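Long-range contacts in uncharacterized protein (Legionella pneumophila subsp. pneumophila str. Philadelphia 1, PDB 4RD8), which is of unknown function and belongs to the DUF5636 family, folding as a single all-helical chain: residues A16-L21 with S171-P176; R160-L165 with T178-L183. The protein carries 3 engineered substitutions. One frame throughout, in Å; residues are numbered along the deposited sequence.

Overall arrangement
Two neighbouring contacts, their centres about 11 Å apart on the same side of the chain's centre, lie around helices 157-162 and 179-184 and the connection between them. Their segments alternate along the sequence: 16-21, 160-165, 171-176, 178-183. Contact 2 joins the two short helices across a connection without regular helix or strand and is buried; contact 1 lays the segment before helix 25-38 against that same connection, nearer the surface. They touch directly, A16 CB lying 3.5 Å from C179 N and L21 CD1 3.6 Å from K164 O. The N-terminal segment is thereby packed against a later part of this all-helical fold.

Contact 1. Residues A16-L21 with S171-P176; sequences ALQGEL and SNPNYP
N172 carries the polar part of this contact, giving one hydrogen bond from its backbone and one from its side chain to successive carbonyls of the other segment. N172 N reaches A16 O at 3.0 Å in a nearly straight bond (171°). N172 ND2 reaches L17 O at 2.8 Å, more bent at 153°. Both donors stand well above the planes of the carbonyls they meet. With CG of N172 anti to the backbone N (chi1 -171°), the amide runs alongside the A16-L17 backbone.

The other end of the same amide is held within its own loop. N172 OD1 accepts from N174 N at 3.0 Å, which makes an Asx turn, and from N174 ND2 at 2.8 Å, the latter in the carbonyl plane on a lone pair. A type I beta turn spans N172 to Y175, its backbone bond from Y175 N to N172 O weak. Three bonds thus fix the rotation of the N172 amide, and the loop presents it to a segment 150 residues away in sequence.

Packing fills the flanks. The extended chain of Q18 crosses the P173 ring at about a right angle, Q18 OE1 coming 3.5 Å from P173 CD, while Q18 NE2 bonds to Q168 O. A16 CB lies 4.2 Å from Y175 CD2, and Y175 OH is bonded to R15. Away from the loop, L17 turns its side chain to F27 and I28 of helix 25-38 and to C179.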
ATOM      1  N   ALA A  16       0.961  -2.413  19.235  1.00 30.83           N
ATOM      2  CA  ALA A  16       1.020  -1.055  18.688  1.00 28.63           C
ATOM      3  C   ALA A  16      -0.239  -0.256  18.984  1.00 27.36           C
ATOM      4  O   ALA A  16      -0.346   0.906  18.586  1.00 25.89           O
ATOM      5  CB  ALA A  16       1.258  -1.095  17.178  1.00 27.71           C
ATOM      6  N   LEU A  17      -1.198  -0.871  19.670  1.00 28.34           N
ATOM      7  CA  LEU A  17      -2.505  -0.242  19.857  1.00 27.77           C
ATOM      8  C   LEU A  17      -2.764   0.196  21.297  1.00 29.15           C
ATOM      9  O   LEU A  17      -2.274  -0.419  22.252  1.00 30.98           O
ATOM     10  CB  LEU A  17      -3.631  -1.175  19.400  1.00 28.12           C
ATOM     11  CG  LEU A  17      -3.551  -1.664  17.950  1.00 27.28           C
ATOM     12  CD1 LEU A  17      -4.740  -2.561  17.601  1.00 27.96           C
ATOM     13  CD2 LEU A  17      -3.462  -0.503  16.953  1.00 25.64           C
ATOM     14  N   GLN A  18      -3.543   1.264  21.438  1.00 28.76           N
ATOM     15  CA  GLN A  18      -4.016   1.717  22.743  1.00 30.57           C
ATOM     16  C   GLN A  18      -5.423   2.275  22.579  1.00 30.84           C
ATOM     17  O   GLN A  18      -5.972   2.249  21.468  1.00 29.65           O
ATOM     18  CB  GLN A  18      -3.077   2.786  23.313  1.00 30.65           C
ATOM     19  CG  GLN A  18      -2.870   3.988  22.400  1.00 28.71           C
ATOM     20  CD  GLN A  18      -1.852   4.971  22.947  1.00 28.91           C
ATOM     21  OE1 GLN A  18      -1.475   4.900  24.116  1.00 30.79           O
ATOM     22  NE2 GLN A  18      -1.396   5.890  22.100  1.00 27.28           N
ATOM     23  N   GLY A  19      -5.997   2.775  23.672  1.00 32.90           N
ATOM     24  CA  GLY A  19      -7.299   3.424  23.630  1.00 33.98           C
ATOM     25  C   GLY A  19      -8.425   2.589  23.029  1.00 34.26           C
ATOM     26  O   GLY A  19      -8.574   1.410  23.361  1.00 36.43           O
ATOM     27  N   GLU A  20      -9.218   3.200  22.153  1.00 33.97           N
ATOM     28  CA  GLU A  20     -10.359   2.519  21.539  1.00 41.80           C
ATOM     29  C   GLU A  20      -9.933   1.423  20.560  1.00 40.36           C
ATOM     30  O   GLU A  20     -10.590   0.380  20.470  1.00 34.63           O
ATOM     31  CB  GLU A  20     -11.279   3.533  20.839  1.00 39.36           C
ATOM     32  CG  GLU A  20     -12.576   2.955  20.245  1.00 43.92           C
ATOM     33  CD  GLU A  20     -12.395   2.349  18.852  1.00 39.87           C
ATOM     34  OE1 GLU A  20     -13.172   1.433  18.498  1.00 45.29           O
ATOM     35  OE2 GLU A  20     -11.492   2.786  18.107  1.00 33.22           O
ATOM     36  N   LEU A  21      -8.854   1.661  19.815  1.00 30.55           N
ATOM     37  CA  LEU A  21      -8.434   0.697  18.804  1.00 29.26           C
ATOM     38  C   LEU A  21      -8.003  -0.615  19.449  1.00 29.89           C
ATOM     39  O   LEU A  21      -8.234  -1.688  18.892  1.00 30.05           O
ATOM     40  CB  LEU A  21      -7.329   1.254  17.902  1.00 28.26           C
ATOM     41  CG  LEU A  21      -7.762   2.277  16.844  1.00 26.89           C
ATOM     42  CD1 LEU A  21      -6.578   2.663  15.957  1.00 25.28           C
ATOM     43  CD2 LEU A  21      -8.938   1.746  16.009  1.00 27.85           C
ATOM     44  N   SER A 171      -0.584   4.196  17.678  1.00 22.10           N
ATOM     45  CA  SER A 171       0.816   4.513  17.969  1.00 24.96           C
ATOM     46  C   SER A 171       1.116   4.395  19.460  1.00 25.79           C
ATOM     47  O   SER A 171       1.577   5.351  20.071  1.00 24.05           O
ATOM     48  CB  SER A 171       1.172   5.924  17.469  1.00 27.51           C
ATOM     49  OG  SER A 171       1.208   5.957  16.044  1.00 34.63           O
ATOM     50  N   ASN A 172       0.845   3.219  20.034  1.00 25.29           N
ATOM     51  CA  ASN A 172       1.157   2.924  21.433  1.00 28.70           C
ATOM     52  C   ASN A 172       2.628   3.233  21.719  1.00 26.10           C
ATOM     53  O   ASN A 172       3.513   2.657  21.087  1.00 29.72           O
ATOM     54  CB  ASN A 172       0.871   1.439  21.706  1.00 25.04           C
ATOM     55  CG  ASN A 172       0.943   1.079  23.171  1.00 33.32           C
ATOM     56  OD1 ASN A 172       1.777   1.596  23.917  1.00 34.98           O
ATOM     57  ND2 ASN A 172       0.064   0.173  23.595  1.00 37.43           N
ATOM     58  N   PRO A 173       2.898   4.165  22.649  1.00 27.69           N
ATOM     59  CA  PRO A 173       4.273   4.630  22.872  1.00 29.65           C
ATOM     60  C   PRO A 173       5.152   3.641  23.629  1.00 35.97           C
ATOM     61  O   PRO A 173       6.342   3.914  23.822  1.00 36.35           O
ATOM     62  CB  PRO A 173       4.080   5.888  23.722  1.00 33.60           C
ATOM     63  CG  PRO A 173       2.802   5.621  24.484  1.00 33.67           C
ATOM     64  CD  PRO A 173       1.928   4.900  23.482  1.00 28.09           C
ATOM     65  N   ASN A 174       4.580   2.527  24.075  1.00 33.93           N
ATOM     66  CA  ASN A 174       5.359   1.525  24.797  1.00 37.92           C
ATOM     67  C   ASN A 174       6.101   0.582  23.859  1.00 35.09           C
ATOM     68  O   ASN A 174       6.970  -0.175  24.284  1.00 39.62           O
ATOM     69  CB  ASN A 174       4.466   0.727  25.745  1.00 45.38           C
ATOM     70  CG  ASN A 174       3.835   1.595  26.808  1.00 36.34           C
ATOM     71  OD1 ASN A 174       4.481   1.967  27.783  1.00 38.91           O
ATOM     72  ND2 ASN A 174       2.567   1.932  26.617  1.00 34.51           N
ATOM     73  N   TYR A 175       5.745   0.660  22.584  1.00 32.02           N
ATOM     74  CA  TYR A 175       6.233  -0.242  21.554  1.00 32.09           C
ATOM     75  C   TYR A 175       6.933   0.616  20.509  1.00 34.14           C
ATOM     76  O   TYR A 175       6.429   1.669  20.134  1.00 32.46           O
ATOM     77  CB  TYR A 175       5.037  -0.968  20.925  1.00 32.89           C
ATOM     78  CG  TYR A 175       5.384  -2.202  20.126  1.00 32.62           C
ATOM     79  CD1 TYR A 175       6.174  -3.201  20.668  1.00 41.44           C
ATOM     80  CD2 TYR A 175       4.892  -2.379  18.840  1.00 27.78           C
ATOM     81  CE1 TYR A 175       6.487  -4.331  19.943  1.00 47.09           C
ATOM     82  CE2 TYR A 175       5.201  -3.514  18.108  1.00 34.67           C
ATOM     83  CZ  TYR A 175       5.995  -4.482  18.666  1.00 43.43           C
ATOM     84  OH  TYR A 175       6.305  -5.611  17.948  1.00 48.06           O
ATOM     85  N   PRO A 176       8.106   0.174  20.036  1.00 38.06           N
ATOM     86  CA  PRO A 176       8.849   1.024  19.098  1.00 33.54           C
ATOM     87  C   PRO A 176       8.228   1.153  17.711  1.00 33.60           C
ATOM     88  O   PRO A 176       8.658   2.018  16.950  1.00 32.61           O
ATOM     89  CB  PRO A 176      10.233   0.350  19.018  1.00 45.36           C
ATOM     90  CG  PRO A 176      10.040  -1.030  19.573  1.00 45.99           C
ATOM     91  CD  PRO A 176       8.927  -0.930  20.564  1.00 41.03           C
TER

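Contact 2. Residues R160-L165 with T178-L183; sequences RIYKKL and TCWDVL
L165 supplies most of the apolar packing, both its methyls touching helix 179-184. L165 CD2 meets C179 SG at 3.7 Å and L183 CD1 at 4.1 Å, side chains one helical turn apart, while L165 CD1 approaches W180 CE3 obliquely at 4.2 Å. With CG anti to the carbonyl carbon (chi1 -61°), the L165 branches divide between these neighbours, CD2 set against C179 and L183 and CD1 against W180.

Between the aromatic rings, Y162 CE1 comes to the edge of the W180 indole, near its plane, at 3.9 Å from W180 CZ3. The two side chains lie side by side and point the same way into the core of this all-helical fold, where H131 and F106 stack edge-to-face with W180 and W135 does so with Y162. Y162 OH is hydrogen-bonded to F114 O, and W180 NE1 to D185 OD2.

A water bridges the backbones: it is hydrogen-bonded to L165 O (2.7 Å) and accepts from W180 N (2.9 Å), a first-turn amide of the helix. That helix starts with a capping box, in which D181 N bonds to T178 OG1 (3.1 Å, 171°) and T178 N returns a bond to D181 OD2, from above the carboxylate plane.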
ATOM      1  N   ARG A 160     -12.269   2.159   7.431  1.00 18.19           N
ATOM      2  CA  ARG A 160     -12.212   1.134   8.478  1.00 21.94           C
ATOM      3  C   ARG A 160     -10.798   0.715   8.870  1.00 19.09           C
ATOM      4  O   ARG A 160     -10.584   0.163   9.953  1.00 20.43           O
ATOM      5  CB  ARG A 160     -12.995  -0.108   8.062  1.00 20.31           C
ATOM      6  CG  ARG A 160     -14.491   0.091   8.060  1.00 23.90           C
ATOM      7  CD  ARG A 160     -15.188  -1.225   7.832  1.00 27.56           C
ATOM      8  NE  ARG A 160     -16.625  -1.039   7.655  1.00 36.86           N
ATOM      9  CZ  ARG A 160     -17.546  -1.919   8.037  1.00 48.71           C
ATOM     10  NH1 ARG A 160     -17.184  -3.045   8.633  1.00 49.18           N
ATOM     11  NH2 ARG A 160     -18.831  -1.664   7.825  1.00 49.22           N
ATOM     12  N   ILE A 161      -9.844   0.929   7.972  1.00 17.31           N
ATOM     13  CA  ILE A 161      -8.475   0.492   8.229  1.00 17.66           C
ATOM     14  C   ILE A 161      -7.431   1.606   8.091  1.00 18.11           C
ATOM     15  O   ILE A 161      -6.801   2.015   9.077  1.00 17.47           O
ATOM     16  CB  ILE A 161      -8.081  -0.707   7.328  1.00 18.51           C
ATOM     17  CG1 ILE A 161      -9.152  -1.815   7.389  1.00 19.33           C
ATOM     18  CG2 ILE A 161      -6.750  -1.267   7.773  1.00 18.95           C
ATOM     19  CD1 ILE A 161      -9.039  -2.835   6.243  1.00 20.23           C
ATOM     20  N   TYR A 162      -7.243   2.094   6.871  1.00 17.50           N
ATOM     21  CA  TYR A 162      -6.178   3.062   6.581  1.00 16.63           C
ATOM     22  C   TYR A 162      -6.201   4.304   7.470  1.00 17.93           C
ATOM     23  O   TYR A 162      -5.193   4.663   8.065  1.00 17.41           O
ATOM     24  CB  TYR A 162      -6.251   3.475   5.117  1.00 16.90           C
ATOM     25  CG  TYR A 162      -5.164   4.434   4.659  1.00 16.60           C
ATOM     26  CD1 TYR A 162      -3.909   3.965   4.287  1.00 17.88           C
ATOM     27  CD2 TYR A 162      -5.411   5.785   4.551  1.00 16.08           C
ATOM     28  CE1 TYR A 162      -2.920   4.839   3.828  1.00 14.64           C
ATOM     29  CE2 TYR A 162      -4.425   6.673   4.102  1.00 18.11           C
ATOM     30  CZ  TYR A 162      -3.181   6.183   3.741  1.00 16.20           C
ATOM     31  OH  TYR A 162      -2.218   7.069   3.287  1.00 18.13           O
ATOM     32  N   LYS A 163      -7.346   4.968   7.569  1.00 15.57           N
ATOM     33  CA  LYS A 163      -7.419   6.198   8.362  1.00 17.04           C
ATOM     34  C   LYS A 163      -7.054   5.972   9.806  1.00 18.57           C
ATOM     35  O   LYS A 163      -6.483   6.851  10.445  1.00 18.88           O
ATOM     36  CB  LYS A 163      -8.806   6.854   8.279  1.00 16.61           C
ATOM     37  CG  LYS A 163      -9.159   7.401   6.894  1.00 17.43           C
ATOM     38  CD  LYS A 163     -10.525   8.097   6.942  1.00 20.04           C
ATOM     39  CE  LYS A 163     -10.881   8.758   5.634  1.00 22.35           C
ATOM     40  NZ  LYS A 163     -12.232   9.394   5.738  1.00 26.68           N
ATOM     41  N   LYS A 164      -7.371   4.791  10.322  1.00 15.81           N
ATOM     42  CA  LYS A 164      -7.106   4.514  11.722  1.00 16.27           C
ATOM     43  C   LYS A 164      -5.625   4.343  11.987  1.00 18.37           C
ATOM     44  O   LYS A 164      -5.191   4.476  13.130  1.00 18.83           O
ATOM     45  CB  LYS A 164      -7.938   3.315  12.220  1.00 19.88           C
ATOM     46  CG  LYS A 164      -9.433   3.546  11.995  1.00 22.82           C
ATOM     47  CD  LYS A 164     -10.342   2.546  12.711  1.00 25.93           C
ATOM     48  CE  LYS A 164     -11.807   2.855  12.405  1.00 27.88           C
ATOM     49  NZ  LYS A 164     -12.779   1.982  13.142  1.00 34.14           N
ATOM     50  N   LEU A 165      -4.854   4.095  10.932  1.00 18.62           N
ATOM     51  CA  LEU A 165      -3.399   4.001  11.050  1.00 17.95           C
ATOM     52  C   LEU A 165      -2.773   5.357  11.349  1.00 20.77           C
ATOM     53  O   LEU A 165      -1.624   5.437  11.795  1.00 23.00           O
ATOM     54  CB  LEU A 165      -2.766   3.397   9.789  1.00 18.32           C
ATOM     55  CG  LEU A 165      -3.206   1.975   9.447  1.00 21.72           C
ATOM     56  CD1 LEU A 165      -2.519   1.506   8.148  1.00 22.08           C
ATOM     57  CD2 LEU A 165      -2.898   1.015  10.602  1.00 22.09           C
ATOM     58  N   THR A 178       4.731   1.584  15.186  1.00 22.35           N
ATOM     59  CA  THR A 178       3.319   1.940  15.066  1.00 21.42           C
ATOM     60  C   THR A 178       2.612   0.847  14.282  1.00 27.78           C
ATOM     61  O   THR A 178       3.266  -0.008  13.681  1.00 25.08           O
ATOM     62  CB  THR A 178       3.120   3.275  14.328  1.00 26.71           C
ATOM     63  OG1 THR A 178       3.598   3.157  12.979  1.00 25.24           O
ATOM     64  CG2 THR A 178       3.879   4.395  15.031  1.00 30.75           C
ATOM     65  N   CYS A 179       1.282   0.861  14.289  1.00 20.30           N
ATOM     66  CA  CYS A 179       0.530  -0.108  13.502  1.00 20.69           C
ATOM     67  C   CYS A 179       0.848   0.069  12.014  1.00 19.84           C
ATOM     68  O   CYS A 179       0.918  -0.909  11.260  1.00 21.86           O
ATOM     69  CB  CYS A 179      -0.973   0.055  13.747  1.00 23.10           C
ATOM     70  SG  CYS A 179      -1.980  -1.380  13.245  1.00 27.01           S
ATOM     71  N   TRP A 180       1.028   1.317  11.598  1.00 20.18           N
ATOM     72  CA  TRP A 180       1.494   1.598  10.241  1.00 21.14           C
ATOM     73  C   TRP A 180       2.786   0.820   9.974  1.00 22.60           C
ATOM     74  O   TRP A 180       2.876   0.088   8.990  1.00 21.75           O
ATOM     75  CB  TRP A 180       1.717   3.098  10.070  1.00 21.55           C
ATOM     76  CG  TRP A 180       2.435   3.497   8.809  1.00 23.96           C
ATOM     77  CD1 TRP A 180       3.787   3.472   8.584  1.00 28.08           C
ATOM     78  CD2 TRP A 180       1.841   4.034   7.622  1.00 25.30           C
ATOM     79  NE1 TRP A 180       4.063   3.933   7.322  1.00 28.78           N
ATOM     80  CE2 TRP A 180       2.888   4.288   6.709  1.00 28.93           C
ATOM     81  CE3 TRP A 180       0.525   4.312   7.239  1.00 24.16           C
ATOM     82  CZ2 TRP A 180       2.658   4.812   5.431  1.00 29.89           C
ATOM     83  CZ3 TRP A 180       0.296   4.834   5.974  1.00 26.48           C
ATOM     84  CH2 TRP A 180       1.358   5.079   5.085  1.00 33.81           C
ATOM     85  N   ASP A 181       3.774   0.974  10.851  1.00 24.14           N
ATOM     86  CA  ASP A 181       5.026   0.217  10.746  1.00 25.23           C
ATOM     87  C   ASP A 181       4.824  -1.302  10.652  1.00 25.31           C
ATOM     88  O   ASP A 181       5.408  -1.968   9.793  1.00 25.15           O
ATOM     89  CB  ASP A 181       5.919   0.485  11.958  1.00 26.38           C
ATOM     90  CG  ASP A 181       6.434   1.914  12.022  1.00 29.40           C
ATOM     91  OD1 ASP A 181       6.361   2.643  11.005  1.00 30.49           O
ATOM     92  OD2 ASP A 181       6.948   2.296  13.100  1.00 27.70           O
ATOM     93  N   VAL A 182       4.026  -1.852  11.563  1.00 23.77           N
ATOM     94  CA  VAL A 182       3.878  -3.309  11.671  1.00 23.62           C
ATOM     95  C   VAL A 182       3.249  -3.911  10.420  1.00 21.03           C
ATOM     96  O   VAL A 182       3.557  -5.057  10.030  1.00 22.99           O
ATOM     97  CB  VAL A 182       3.068  -3.693  12.935  1.00 27.66           C
ATOM     98  CG1 VAL A 182       2.710  -5.160  12.934  1.00 36.46           C
ATOM     99  CG2 VAL A 182       3.873  -3.363  14.182  1.00 27.67           C
ATOM    100  N   LEU A 183       2.386  -3.133   9.772  1.00 19.60           N
ATOM    101  CA  LEU A 183       1.679  -3.613   8.593  1.00 24.57           C
ATOM    102  C   LEU A 183       2.447  -3.402   7.297  1.00 21.68           C
ATOM    103  O   LEU A 183       2.591  -4.333   6.511  1.00 25.05           O
ATOM    104  CB  LEU A 183       0.305  -2.952   8.473  1.00 24.78           C
ATOM    105  CG  LEU A 183      -0.671  -3.359   9.579  1.00 22.89           C
ATOM    106  CD1 LEU A 183      -2.055  -2.814   9.264  1.00 26.80           C
ATOM    107  CD2 LEU A 183      -0.696  -4.877   9.757  1.00 25.09           C
TER
HETATM  108  O   HOH W   1      -0.001   3.600  12.987  1.00 21.83           O